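Side-chain contact in clp gene regulator (ClgR) (Corynebacterium glutamicum, PDB 3F52), which probably binds promoter DNA through a helix-turn-helix domain and activates transcription of clp protease genes in this actinomycete: residues Arg34-Asp39 and Leu80-Ala85. Numbering follows the deposited sequence.
Sequences RSFRAD and LGASVA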
ATOM      1  N   ARG B  34      11.327  -1.494  -7.192  1.00 31.28           N
ATOM      2  CA  ARG B  34      12.719  -1.649  -7.628  1.00 32.97           C
ATOM      3  C   ARG B  34      12.934  -2.986  -8.356  1.00 32.59           C
ATOM      4  O   ARG B  34      13.578  -3.045  -9.413  1.00 31.52           O
ATOM      5  CB  ARG B  34      13.686  -1.537  -6.446  1.00 32.96           C
ATOM      6  CG  ARG B  34      15.164  -1.599  -6.898  1.00 35.47           C
ATOM      7  CD  ARG B  34      16.160  -1.718  -5.729  1.00 36.91           C
ATOM      8  NE  ARG B  34      15.894  -0.778  -4.630  1.00 45.00           N
ATOM      9  CZ  ARG B  34      15.452  -1.137  -3.415  1.00 46.48           C
ATOM     10  NH1 ARG B  34      15.242  -0.202  -2.495  1.00 47.13           N
ATOM     11  NH2 ARG B  34      15.246  -2.436  -3.107  1.00 43.87           N
ATOM     12  N   SER B  35      12.367  -4.059  -7.805  1.00 32.68           N
ATOM     13  CA  SER B  35      12.523  -5.359  -8.441  1.00 33.96           C
ATOM     14  C   SER B  35      11.784  -5.434  -9.804  1.00 33.19           C
ATOM     15  O   SER B  35      12.326  -6.012 -10.751  1.00 35.00           O
ATOM     16  CB  SER B  35      12.178  -6.518  -7.489  1.00 33.97           C
ATOM     17  OG  SER B  35      10.802  -6.767  -7.476  1.00 40.15           O
ATOM     18  N   PHE B  36      10.608  -4.811  -9.933  1.00 32.74           N
ATOM     19  CA  PHE B  36       9.900  -4.763 -11.221  1.00 31.81           C
ATOM     20  C   PHE B  36      10.700  -3.947 -12.241  1.00 32.15           C
ATOM     21  O   PHE B  36      10.737  -4.280 -13.430  1.00 31.44           O
ATOM     22  CB  PHE B  36       8.499  -4.161 -11.088  1.00 31.74           C
ATOM     23  CG  PHE B  36       7.428  -5.155 -10.694  1.00 32.24           C
ATOM     24  CD1 PHE B  36       7.293  -5.571  -9.362  1.00 31.78           C
ATOM     25  CD2 PHE B  36       6.553  -5.671 -11.644  1.00 34.16           C
ATOM     26  CE1 PHE B  36       6.288  -6.486  -8.979  1.00 29.97           C
ATOM     27  CE2 PHE B  36       5.530  -6.587 -11.280  1.00 32.92           C
ATOM     28  CZ  PHE B  36       5.410  -6.996  -9.942  1.00 32.33           C
ATOM     29  N   ARG B  37      11.329  -2.872 -11.777  1.00 32.70           N
ATOM     30  CA  ARG B  37      12.178  -2.048 -12.655  1.00 33.49           C
ATOM     31  C   ARG B  37      13.419  -2.812 -13.103  1.00 35.46           C
ATOM     32  O   ARG B  37      13.804  -2.768 -14.284  1.00 35.80           O
ATOM     33  CB  ARG B  37      12.573  -0.732 -11.961  1.00 33.50           C
ATOM     34  CG  ARG B  37      13.464   0.158 -12.824  1.00 33.26           C
ATOM     35  CD  ARG B  37      13.709   1.531 -12.205  1.00 32.64           C
ATOM     36  NE  ARG B  37      14.454   1.487 -10.948  1.00 31.96           N
ATOM     37  CZ  ARG B  37      15.763   1.263 -10.842  1.00 34.05           C
ATOM     38  NH1 ARG B  37      16.517   1.023 -11.917  1.00 34.37           N
ATOM     39  NH2 ARG B  37      16.331   1.273  -9.646  1.00 34.73           N
ATOM     40  N   ALA B  38      14.044  -3.522 -12.167  1.00 37.23           N
ATOM     41  CA  ALA B  38      15.246  -4.295 -12.473  1.00 38.70           C
ATOM     42  C   ALA B  38      14.930  -5.417 -13.445  1.00 39.81           C
ATOM     43  O   ALA B  38      15.708  -5.678 -14.368  1.00 39.96           O
ATOM     44  CB  ALA B  38      15.873  -4.842 -11.207  1.00 38.94           C
ATOM     45  N   ASP B  39      13.784  -6.071 -13.245  1.00 41.01           N
ATOM     46  CA  ASP B  39      13.340  -7.146 -14.133  1.00 42.04           C
ATOM     47  C   ASP B  39      13.183  -6.649 -15.564  1.00 41.94           C
ATOM     48  O   ASP B  39      13.465  -7.376 -16.519  1.00 41.16           O
ATOM     49  CB  ASP B  39      12.003  -7.744 -13.669  1.00 42.57           C
ATOM     50  CG  ASP B  39      12.146  -8.692 -12.470  1.00 45.94           C
ATOM     51  OD1 ASP B  39      13.285  -9.080 -12.122  1.00 49.97           O
ATOM     52  OD2 ASP B  39      11.100  -9.054 -11.876  1.00 50.36           O
ATOM     53  N   LEU B  80       5.932   0.919 -15.922  1.00 34.77           N
ATOM     54  CA  LEU B  80       6.608  -0.386 -15.855  1.00 35.21           C
ATOM     55  C   LEU B  80       5.853  -1.482 -16.600  1.00 35.35           C
ATOM     56  O   LEU B  80       6.377  -2.586 -16.791  1.00 36.35           O
ATOM     57  CB  LEU B  80       6.779  -0.826 -14.392  1.00 35.97           C
ATOM     58  CG  LEU B  80       7.876  -0.184 -13.535  1.00 35.44           C
ATOM     59  CD1 LEU B  80       7.625  -0.471 -12.061  1.00 37.49           C
ATOM     60  CD2 LEU B  80       9.262  -0.659 -13.983  1.00 39.10           C
ATOM     61  N   GLY B  81       4.616  -1.204 -16.998  1.00 35.42           N
ATOM     62  CA  GLY B  81       3.782  -2.217 -17.647  1.00 35.23           C
ATOM     63  C   GLY B  81       3.351  -3.285 -16.659  1.00 35.16           C
ATOM     64  O   GLY B  81       3.090  -4.428 -17.040  1.00 35.60           O
ATOM     65  N   ALA B  82       3.271  -2.898 -15.388  1.00 34.46           N
ATOM     66  CA  ALA B  82       2.923  -3.798 -14.296  1.00 34.64           C
ATOM     67  C   ALA B  82       1.559  -3.400 -13.746  1.00 34.48           C
ATOM     68  O   ALA B  82       1.199  -2.223 -13.804  1.00 34.35           O
ATOM     69  CB  ALA B  82       3.989  -3.698 -13.193  1.00 34.43           C
ATOM     70  N   SER B  83       0.780  -4.356 -13.237  1.00 33.76           N
ATOM     71  CA  SER B  83      -0.423  -3.957 -12.485  1.00 33.28           C
ATOM     72  C   SER B  83      -0.049  -3.564 -11.063  1.00 32.85           C
ATOM     73  O   SER B  83       0.948  -4.049 -10.522  1.00 32.82           O
ATOM     74  CB  SER B  83      -1.502  -5.042 -12.472  1.00 33.62           C
ATOM     75  OG  SER B  83      -1.078  -6.180 -11.738  1.00 34.54           O
ATOM     76  N   VAL B  84      -0.836  -2.671 -10.459  1.00 32.31           N
ATOM     77  CA  VAL B  84      -0.621  -2.322  -9.046  1.00 32.29           C
ATOM     78  C   VAL B  84      -0.829  -3.592  -8.172  1.00 31.91           C
ATOM     79  O   VAL B  84      -0.123  -3.798  -7.194  1.00 31.54           O
ATOM     80  CB  VAL B  84      -1.545  -1.158  -8.597  1.00 32.17           C
ATOM     81  CG1 VAL B  84      -1.409  -0.905  -7.098  1.00 31.81           C
ATOM     82  CG2 VAL B  84      -1.227   0.125  -9.415  1.00 33.47           C
ATOM     83  N   ALA B  85      -1.803  -4.421  -8.540  1.00 31.62           N
ATOM     84  CA  ALA B  85      -2.091  -5.664  -7.818  1.00 31.99           C
ATOM     85  C   ALA B  85      -0.839  -6.537  -7.724  1.00 31.50           C
ATOM     86  O   ALA B  85      -0.523  -7.054  -6.662  1.00 31.74           O
ATOM     87  CB  ALA B  85      -3.244  -6.438  -8.496  1.00 31.63           C
TER
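Leu80 forks over the flank of helix 25-40 and splits its two methyls between successive residues. CD2 lies 3.5 Å from Arg37 CA, close against the backbone, while CD1 meets Phe36 CB at 3.9 Å. This is the tight half of the contact: Leu80 is buried, and Leu47 of helix 44-51 packs on it. Arg37 meets the leucine with its backbone and CB; with CG anti to the backbone N (chi1 180°), its chain leads away from Leu80, and the guanidinium is held by a salt bridge to Glu62 and a hydrogen bond to Val42 O. The more solvent-accessible half belongs to the Phe36 ring. Phe36 CD2 and CE2 lie 3.6 and 3.8 Å from Ala82 CB, which approaches the ring obliquely. Phe36 and Ala82 are both partly exposed, while Val87 of helix 84-92 touches both. Between the two halves the chain turns at Gly81, whose positive phi ends helix 70-80 in a Schellman motif. Within the helix-turn-helix domain, the direct contact between residues 34-39 and 80-85 is apolar and rests on fit of shape; Lys40 NZ, just past the segment on the same helix, bonds Leu80 O and adds a polar tie.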